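Long-range contacts in BfpC (Escherichia coli, PDB 3VHJ), which takes part in type IV pilus biogenesis as an essential membrane protein, here its N-terminal cytoplasmic domain, probably acting together with BfpD: residues I50-G55 / D104-F109; S76-D81 / L153-G158; S83-L88 / L97-D102. The protein carries 1 engineered substitution. All coordinates share one frame; numbering follows the deposited sequence.

Contact 1. Residues I50-G55 / D104-F109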
loop_
_atom_site.group_PDB
_atom_site.type_symbol
_atom_site.label_atom_id
_atom_site.label_comp_id
_atom_site.label_asym_id
_atom_site.label_seq_id
_atom_site.Cartn_x
_atom_site.Cartn_y
_atom_site.Cartn_z
ATOM N N ILE A 50 4.306 0.000 11.312
ATOM C CA ILE A 50 5.068 -1.165 10.903
ATOM C C ILE A 50 6.546 -0.839 10.981
ATOM O O ILE A 50 6.974 0.272 10.666
ATOM C CB ILE A 50 4.696 -1.626 9.478
ATOM C CG1 ILE A 50 5.186 -0.622 8.448
ATOM C CG2 ILE A 50 3.189 -1.779 9.369
ATOM C CD1 ILE A 50 5.011 -1.096 7.016
ATOM N N GLY A 51 7.324 -1.812 11.433
ATOM C CA GLY A 51 8.747 -1.600 11.564
ATOM C C GLY A 51 9.521 -2.301 10.474
ATOM O O GLY A 51 9.186 -3.419 10.068
ATOM N N ARG A 52 10.556 -1.625 9.994
ATOM C CA ARG A 52 11.425 -2.159 8.962
ATOM C C ARG A 52 12.850 -1.907 9.436
ATOM O O ARG A 52 13.066 -1.176 10.407
ATOM C CB ARG A 52 11.151 -1.461 7.627
ATOM C CG ARG A 52 9.796 -1.834 7.003
ATOM C CD ARG A 52 9.800 -3.274 6.504
ATOM N NE ARG A 52 8.544 -3.684 5.874
ATOM C CZ ARG A 52 7.510 -4.229 6.509
ATOM N NH1 ARG A 52 7.556 -4.442 7.820
ATOM N NH2 ARG A 52 6.430 -4.585 5.823
ATOM N N PHE A 53 13.822 -2.518 8.769
ATOM C CA PHE A 53 15.218 -2.350 9.158
ATOM C C PHE A 53 15.666 -0.890 9.169
ATOM O O PHE A 53 16.242 -0.416 10.149
ATOM C CB PHE A 53 16.127 -3.149 8.224
ATOM C CG PHE A 53 17.588 -3.037 8.562
ATOM C CD1 PHE A 53 18.072 -3.510 9.775
ATOM C CD2 PHE A 53 18.480 -2.454 7.665
ATOM C CE1 PHE A 53 19.427 -3.409 10.095
ATOM C CE2 PHE A 53 19.839 -2.348 7.974
ATOM C CZ PHE A 53 20.311 -2.829 9.194
ATOM N N GLN A 54 15.397 -0.180 8.078
ATOM C CA GLN A 54 15.794 1.220 7.955
ATOM C C GLN A 54 14.949 2.177 8.794
ATOM O O GLN A 54 15.156 3.391 8.750
ATOM C CB GLN A 54 15.746 1.650 6.483
ATOM C CG GLN A 54 16.668 0.850 5.570
ATOM C CD GLN A 54 18.140 1.105 5.841
ATOM O OE1 GLN A 54 19.008 0.412 5.310
ATOM N NE2 GLN A 54 18.426 2.109 6.664
ATOM N N GLY A 55 14.004 1.637 9.557
ATOM C CA GLY A 55 13.168 2.491 10.379
ATOM C C GLY A 55 11.694 2.142 10.333
ATOM O O GLY A 55 11.282 1.165 9.707
ATOM N N ASP A 104 14.476 1.364 0.911
ATOM C CA ASP A 104 14.539 1.319 2.372
ATOM C C ASP A 104 13.321 0.626 2.973
ATOM O O ASP A 104 13.167 0.569 4.193
ATOM C CB ASP A 104 14.650 2.731 2.954
ATOM C CG ASP A 104 15.961 3.407 2.605
ATOM O OD1 ASP A 104 17.018 2.766 2.773
ATOM O OD2 ASP A 104 15.933 4.582 2.174
ATOM N N GLY A 105 12.451 0.110 2.112
ATOM C CA GLY A 105 11.266 -0.574 2.594
ATOM C C GLY A 105 10.113 0.360 2.918
ATOM O O GLY A 105 9.104 -0.071 3.465
HETATM N N MSE A 106 10.256 1.639 2.586
HETATM C CA MSE A 106 9.193 2.600 2.853
HETATM C C MSE A 106 8.140 2.551 1.759
HETATM O O MSE A 106 8.461 2.516 0.570
HETATM C CB MSE A 106 9.758 4.022 2.950
HETATM C CG MSE A 106 10.761 4.240 4.086
HETATM SE SE MSE A 106 10.043 4.033 5.852
HETATM C CE MSE A 106 10.818 2.335 6.336
ATOM N N VAL A 107 6.877 2.542 2.168
ATOM C CA VAL A 107 5.790 2.509 1.214
ATOM C C VAL A 107 5.661 3.870 0.543
ATOM O O VAL A 107 5.440 4.885 1.211
ATOM C CB VAL A 107 4.451 2.144 1.905
ATOM C CG1 VAL A 107 3.312 2.204 0.901
ATOM C CG2 VAL A 107 4.545 0.748 2.511
ATOM N N HIS A 108 5.825 3.891 -0.776
ATOM C CA HIS A 108 5.696 5.130 -1.539
ATOM C C HIS A 108 4.308 5.224 -2.150
ATOM O O HIS A 108 3.734 6.309 -2.239
ATOM C CB HIS A 108 6.732 5.202 -2.665
ATOM C CG HIS A 108 8.089 5.643 -2.216
ATOM N ND1 HIS A 108 8.987 6.259 -3.062
ATOM C CD2 HIS A 108 8.711 5.543 -1.016
ATOM C CE1 HIS A 108 10.102 6.521 -2.402
ATOM N NE2 HIS A 108 9.961 6.096 -1.159
ATOM N N PHE A 109 3.777 4.084 -2.580
ATOM C CA PHE A 109 2.455 4.047 -3.188
ATOM C C PHE A 109 1.600 2.887 -2.702
ATOM O O PHE A 109 2.071 1.755 -2.568
ATOM C CB PHE A 109 2.572 3.957 -4.716
ATOM C CG PHE A 109 3.272 5.126 -5.341
ATOM C CD1 PHE A 109 2.647 6.367 -5.416
ATOM C CD2 PHE A 109 4.565 4.990 -5.851
ATOM C CE1 PHE A 109 3.295 7.461 -5.990
ATOM C CE2 PHE A 109 5.223 6.074 -6.425
ATOM C CZ PHE A 109 4.585 7.315 -6.495
HETATM O O HOH W 1 8.501 -2.747 3.308
HETATM O O HOH W 2 14.270 -1.308 5.898
#
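The terminal CE of the selenomethionine Met-106 lodges against the turn formed by Arg-52 and Gly-55, 3.6 Å from Gly-55 O and 4.0 Å from Arg-52 CB. The Met-106 chain starts off away from 50-55 but bends at both chi2 and chi3, which brings CE back to the turn. Beside it, a bend at chi2 (-70°) turns the Arg-52 chain back along its own strand, where the guanidinium has Ile-50 CD1 over one face, offset toward the rim, and NH1 donates to Gly-51 O (3.0 Å). Arg-52 NE is linked to Gly-105 O by a water in the guanidinium plane; Gln-57 NE2 bonds to that oxygen as well. The outer side is exposed and watery: Gln-54 CG touches Asp-104 OD1 (3.4 Å), amide and carboxylate planes 60° apart, and a second water takes the Gln-54 N-H and donates to Asp-104 O. No direct hydrogen bond joins the two segments. With a leucine in place of Arg-52, the water on Gly-105 O would probably lose its donor, and the Gly-51 carbonyl its side-chain mate. The pattern is that of a type I turn, Arg-52 to Gly-55, forming the two-residue loop of the hairpin of strands 46-52 and 55-60, set against the loop before strand 107-113.

Contact 2. Residues S76-D81 / L153-G158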
loop_
_atom_site.group_PDB
_atom_site.type_symbol
_atom_site.label_atom_id
_atom_site.label_comp_id
_atom_site.label_asym_id
_atom_site.label_seq_id
_atom_site.Cartn_x
_atom_site.Cartn_y
_atom_site.Cartn_z
ATOM N N SER A 76 1.798 -4.094 4.447
ATOM C CA SER A 76 2.545 -4.623 5.589
ATOM C C SER A 76 2.770 -6.122 5.422
ATOM O O SER A 76 3.738 -6.677 5.948
ATOM C CB SER A 76 1.791 -4.384 6.898
ATOM O OG SER A 76 0.652 -5.227 7.007
ATOM N N ALA A 77 1.871 -6.764 4.683
ATOM C CA ALA A 77 1.931 -8.203 4.453
ATOM C C ALA A 77 2.868 -8.623 3.328
ATOM O O ALA A 77 3.195 -9.803 3.211
ATOM C CB ALA A 77 0.524 -8.747 4.180
ATOM N N ILE A 78 3.292 -7.672 2.499
ATOM C CA ILE A 78 4.199 -7.986 1.402
ATOM C C ILE A 78 5.619 -7.951 1.937
ATOM O O ILE A 78 6.086 -6.928 2.442
ATOM C CB ILE A 78 4.054 -6.984 0.235
ATOM C CG1 ILE A 78 2.643 -7.088 -0.354
ATOM C CG2 ILE A 78 5.094 -7.287 -0.852
ATOM C CD1 ILE A 78 2.388 -6.159 -1.536
ATOM N N ASP A 79 6.300 -9.085 1.838
ATOM C CA ASP A 79 7.658 -9.198 2.339
ATOM C C ASP A 79 8.597 -8.210 1.675
ATOM O O ASP A 79 8.435 -7.870 0.502
ATOM C CB ASP A 79 8.175 -10.628 2.124
ATOM C CG ASP A 79 9.398 -10.949 2.974
ATOM O OD1 ASP A 79 9.735 -10.157 3.883
ATOM O OD2 ASP A 79 10.014 -12.010 2.740
ATOM N N PHE A 80 9.559 -7.724 2.449
ATOM C CA PHE A 80 10.565 -6.814 1.929
ATOM C C PHE A 80 11.893 -7.543 2.109
ATOM O O PHE A 80 12.231 -7.938 3.221
ATOM C CB PHE A 80 10.605 -5.503 2.713
ATOM C CG PHE A 80 11.672 -4.565 2.236
ATOM C CD1 PHE A 80 11.608 -4.015 0.956
ATOM C CD2 PHE A 80 12.775 -4.280 3.033
ATOM C CE1 PHE A 80 12.632 -3.199 0.478
ATOM C CE2 PHE A 80 13.802 -3.465 2.561
ATOM C CZ PHE A 80 13.730 -2.928 1.281
ATOM N N ASP A 81 12.639 -7.728 1.024
ATOM C CA ASP A 81 13.913 -8.439 1.106
ATOM C C ASP A 81 15.120 -7.572 0.792
ATOM O O ASP A 81 16.217 -8.086 0.563
ATOM C CB ASP A 81 13.895 -9.646 0.167
ATOM C CG ASP A 81 13.885 -9.252 -1.301
ATOM O OD1 ASP A 81 13.521 -10.107 -2.133
ATOM O OD2 ASP A 81 14.244 -8.101 -1.632
ATOM N N LEU A 153 3.569 -12.809 -5.109
ATOM C CA LEU A 153 4.573 -12.105 -4.311
ATOM C C LEU A 153 4.725 -12.780 -2.949
ATOM O O LEU A 153 3.784 -13.392 -2.447
ATOM C CB LEU A 153 4.166 -10.638 -4.109
ATOM C CG LEU A 153 3.901 -9.781 -5.350
ATOM C CD1 LEU A 153 3.489 -8.374 -4.918
ATOM C CD2 LEU A 153 5.142 -9.724 -6.224
ATOM N N SER A 154 5.905 -12.662 -2.349
ATOM C CA SER A 154 6.150 -13.271 -1.044
ATOM C C SER A 154 5.517 -12.447 0.077
ATOM O O SER A 154 5.728 -11.236 0.168
ATOM C CB SER A 154 7.655 -13.407 -0.789
ATOM O OG SER A 154 8.265 -14.253 -1.750
ATOM N N LEU A 155 4.750 -13.115 0.932
ATOM C CA LEU A 155 4.079 -12.445 2.039
ATOM C C LEU A 155 4.610 -12.855 3.405
ATOM O O LEU A 155 5.378 -13.810 3.543
ATOM C CB LEU A 155 2.577 -12.736 1.999
ATOM C CG LEU A 155 1.839 -12.544 0.675
ATOM C CD1 LEU A 155 0.356 -12.788 0.901
ATOM C CD2 LEU A 155 2.067 -11.141 0.140
ATOM N N ILE A 156 4.188 -12.104 4.414
ATOM C CA ILE A 156 4.552 -12.361 5.797
ATOM C C ILE A 156 3.293 -11.997 6.564
ATOM O O ILE A 156 2.323 -11.518 5.969
ATOM C CB ILE A 156 5.726 -11.464 6.277
ATOM C CG1 ILE A 156 5.420 -9.992 6.000
ATOM C CG2 ILE A 156 7.016 -11.883 5.593
ATOM C CD1 ILE A 156 6.466 -9.041 6.543
ATOM N N LYS A 157 3.286 -12.233 7.869
ATOM C CA LYS A 157 2.115 -11.886 8.656
ATOM C C LYS A 157 2.035 -10.364 8.657
ATOM O O LYS A 157 2.979 -9.683 9.066
ATOM C CB LYS A 157 2.247 -12.409 10.087
ATOM C CG LYS A 157 0.997 -12.192 10.935
ATOM C CD LYS A 157 1.161 -12.802 12.318
ATOM C CE LYS A 157 -0.073 -12.572 13.177
ATOM N NZ LYS A 157 -1.299 -13.155 12.561
ATOM N N GLY A 158 0.918 -9.833 8.175
ATOM C CA GLY A 158 0.760 -8.393 8.130
ATOM C C GLY A 158 0.352 -7.808 9.466
ATOM O O GLY A 158 0.175 -8.531 10.446
HETATM O O HOH W 3 3.559 -6.950 8.647
#
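Ala-77 O is met by two groups of segment 153-158: a hydrogen bond from Ile-156 N, 2.8 Å from Ala-77 O with an N-H...O angle of 150°, and a CA-H...O contact in which Leu-155 CA lies 3.0 Å from Ala-77 O. The Ile-156 bond and its companion, Asp-79 N to Ser-154 O (2.8 Å), flank a single isolated beta bridge between Ile-78 and Leu-155. Both donors sit somewhat tilted from the carbonyl plane. The bridge ties the residues that follow the short helix 74-77 to the long loop between strands 135-137 and 162-163.

Side chains pack on both flanks of the bridge. Ile-78 directs CG1 to Leu-155 CD2 (4.1 Å) and CD1 to Leu-153 CD1. Ile-156 holds CG1 between its backbone N and carbonyl carbon (chi1 53°), which lays CG1 and CD1 along the carbonyl oxygens of Ala-77 and Ser-76. Its other branch, CG2, meets the Asp-79 carboxylate at OD1 (3.6 Å), the two side chains crossing at about a right angle.

At the far end the backbones close in around Gly-158. The Ser-76 hydroxyl is hydrogen-bonded to Thr-73 O and Lys-159 N, and a water donates to both Ser-76 O and Lys-157 O. Ser-76 OG stands 3.4 Å from Gly-158 CA, where a side chain on the glycine would run into the hydroxyl.

Contact 3. Residues S83-L88 / L97-D102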
loop_
_atom_site.group_PDB
_atom_site.type_symbol
_atom_site.label_atom_id
_atom_site.label_comp_id
_atom_site.label_asym_id
_atom_site.label_seq_id
_atom_site.Cartn_x
_atom_site.Cartn_y
_atom_site.Cartn_z
ATOM N N SER A 83 15.077 -5.346 -1.749
ATOM C CA SER A 83 14.914 -4.833 -3.101
ATOM C C SER A 83 13.602 -4.062 -3.225
ATOM O O SER A 83 12.569 -4.486 -2.706
ATOM C CB SER A 83 14.969 -5.983 -4.118
ATOM O OG SER A 83 13.934 -6.921 -3.898
ATOM N N SER A 84 13.658 -2.916 -3.897
ATOM C CA SER A 84 12.486 -2.071 -4.104
ATOM C C SER A 84 11.617 -2.648 -5.219
ATOM O O SER A 84 12.088 -3.440 -6.034
ATOM C CB SER A 84 12.930 -0.654 -4.476
ATOM O OG SER A 84 13.751 -0.676 -5.636
ATOM N N PHE A 85 10.351 -2.244 -5.261
ATOM C CA PHE A 85 9.448 -2.756 -6.284
ATOM C C PHE A 85 8.184 -1.919 -6.390
ATOM O O PHE A 85 7.802 -1.221 -5.452
ATOM C CB PHE A 85 9.056 -4.198 -5.953
ATOM C CG PHE A 85 8.258 -4.329 -4.675
ATOM C CD1 PHE A 85 6.873 -4.227 -4.687
ATOM C CD2 PHE A 85 8.900 -4.514 -3.459
ATOM C CE1 PHE A 85 6.135 -4.306 -3.505
ATOM C CE2 PHE A 85 8.172 -4.595 -2.264
ATOM C CZ PHE A 85 6.785 -4.489 -2.292
ATOM N N CYS A 86 7.539 -2.002 -7.545
ATOM C CA CYS A 86 6.288 -1.302 -7.769
ATOM C C CYS A 86 5.508 -2.169 -8.743
ATOM O O CYS A 86 6.063 -3.084 -9.348
ATOM C CB CYS A 86 6.527 0.085 -8.372
ATOM S SG CYS A 86 6.674 0.111 -10.169
ATOM N N GLY A 87 4.220 -1.900 -8.885
ATOM C CA GLY A 87 3.442 -2.692 -9.815
ATOM C C GLY A 87 1.977 -2.333 -9.880
ATOM O O GLY A 87 1.433 -1.701 -8.972
ATOM N N LEU A 88 1.362 -2.729 -10.989
ATOM C CA LEU A 88 -0.056 -2.532 -11.250
ATOM C C LEU A 88 -0.601 -3.956 -11.148
ATOM O O LEU A 88 -0.153 -4.848 -11.871
ATOM C CB LEU A 88 -0.255 -1.986 -12.665
ATOM C CG LEU A 88 -1.676 -1.921 -13.227
ATOM C CD1 LEU A 88 -2.534 -0.978 -12.403
ATOM C CD2 LEU A 88 -1.606 -1.453 -14.680
ATOM N N LEU A 97 -4.941 -2.416 -8.123
ATOM C CA LEU A 97 -3.996 -1.901 -7.146
ATOM C C LEU A 97 -2.700 -1.408 -7.783
ATOM O O LEU A 97 -2.191 -2.021 -8.716
ATOM C CB LEU A 97 -3.652 -3.007 -6.145
ATOM C CG LEU A 97 -4.823 -3.756 -5.503
ATOM C CD1 LEU A 97 -4.275 -4.896 -4.649
ATOM C CD2 LEU A 97 -5.668 -2.795 -4.668
ATOM N N VAL A 98 -2.186 -0.288 -7.284
ATOM C CA VAL A 98 -0.915 0.248 -7.759
ATOM C C VAL A 98 -0.105 0.457 -6.487
ATOM O O VAL A 98 -0.495 1.237 -5.621
ATOM C CB VAL A 98 -1.073 1.589 -8.496
ATOM C CG1 VAL A 98 0.307 2.106 -8.927
ATOM C CG2 VAL A 98 -1.963 1.397 -9.721
ATOM N N ILE A 99 1.011 -0.252 -6.375
ATOM C CA ILE A 99 1.839 -0.172 -5.183
ATOM C C ILE A 99 3.298 0.121 -5.496
ATOM O O ILE A 99 3.738 -0.026 -6.627
ATOM C CB ILE A 99 1.748 -1.484 -4.376
ATOM C CG1 ILE A 99 2.391 -2.630 -5.148
ATOM C CG2 ILE A 99 0.283 -1.831 -4.119
ATOM C CD1 ILE A 99 2.353 -3.952 -4.411
ATOM N N GLY A 100 4.040 0.540 -4.476
ATOM C CA GLY A 100 5.446 0.853 -4.655
ATOM C C GLY A 100 6.156 0.956 -3.318
ATOM O O GLY A 100 5.689 1.656 -2.420
ATOM N N VAL A 101 7.275 0.247 -3.186
ATOM C CA VAL A 101 8.067 0.247 -1.956
ATOM C C VAL A 101 9.510 0.569 -2.347
ATOM O O VAL A 101 10.054 -0.026 -3.285
ATOM C CB VAL A 101 7.989 -1.133 -1.263
ATOM C CG1 VAL A 101 8.888 -1.166 -0.042
ATOM C CG2 VAL A 101 6.549 -1.424 -0.863
ATOM N N ASP A 102 10.126 1.512 -1.638
ATOM C CA ASP A 102 11.482 1.923 -1.977
ATOM C C ASP A 102 12.577 1.032 -1.426
ATOM O O ASP A 102 12.310 0.061 -0.722
ATOM C CB ASP A 102 11.718 3.389 -1.574
ATOM C CG ASP A 102 11.833 3.589 -0.074
ATOM O OD1 ASP A 102 11.720 4.752 0.371
ATOM O OD2 ASP A 102 12.050 2.607 0.663
#
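Phe-85 and Val-101 fill the same face of the hairpin, side by side and pointing the same way, with the ring laid over the valine. Val-101 CB lies 4.0 Å from the Phe-85 ring centroid and 28° off its normal, a CH-pi contact over the face, while Val-101 CG2 presses close to Phe-85 CZ (3.4 Å). The ring gets there because CG lies between the backbone N and the carbonyl carbon (chi1 65°), which swings it across toward the partner strand. Ile-99 CD1 then meets the ring at its edge, 3.9 Å from Phe-85 CE1. The relief of this face comes from Phe-85, Val-101 and Ile-99, with Gly-87, paired with Ile-99, as the low point.

On the other face the second hollow is Gly-100, opposite Cys-86; Cys-86 CB rests over Gly-100 CA, and Cys-86 CA is 3.9 Å from Gly-100 CA. Farther along, Leu-88 and Val-98 form a bump-to-bump pair, Leu-88 CD1 touching Val-98 CG2 at 3.6 Å.

The backbones hold this relief in register. Strand 85-88 and strand 97-101 run antiparallel, 177° between their directions. The hydrogen-bonded pairs Phe-85/Val-101 and Gly-87/Ile-99 contribute two bonds each; Val-101 N to Phe-85 O (2.8 Å) comes in almost in line with the carbonyl, whereas Gly-87 N is tilted from the plane of the Ile-99 carbonyl. CA-H...O contacts, such as Gly-100 CA to Phe-85 O (3.2 Å), fill in between.

The hairpin forms the middle of a mixed four-stranded sheet, between strands 107-113 and 135-137. Helix 116-127 covers the Cys-86, Leu-88 and Val-98 face, whereas Leu-75 of helix 74-77 lies against Ile-99 and Val-101.

The centres of the three contacts lie about 12 Å apart pairwise, and each touches the other two. Contacts 1 and 3 share a sheet: strand 107-113 bonds to strand 96-101 through His-108 N and Gly-100 O (2.8 Å), and His-108 and Phe-109 both face Gly-100 in a classic beta bulge. Contact 2 lies against contact 3 through Ile-78, whose CD1 is 3.6 Å from Ile-99 CD1. Phe-80 reaches both other contacts, with Phe-80 CZ 3.4 Å from Gly-105 N and Phe-80 CE1 3.5 Å from Asp-102 O. A weak bond from Arg-52 NH2 to Ser-76 O joins contacts 1 and 2, whose segments alternate along the chain.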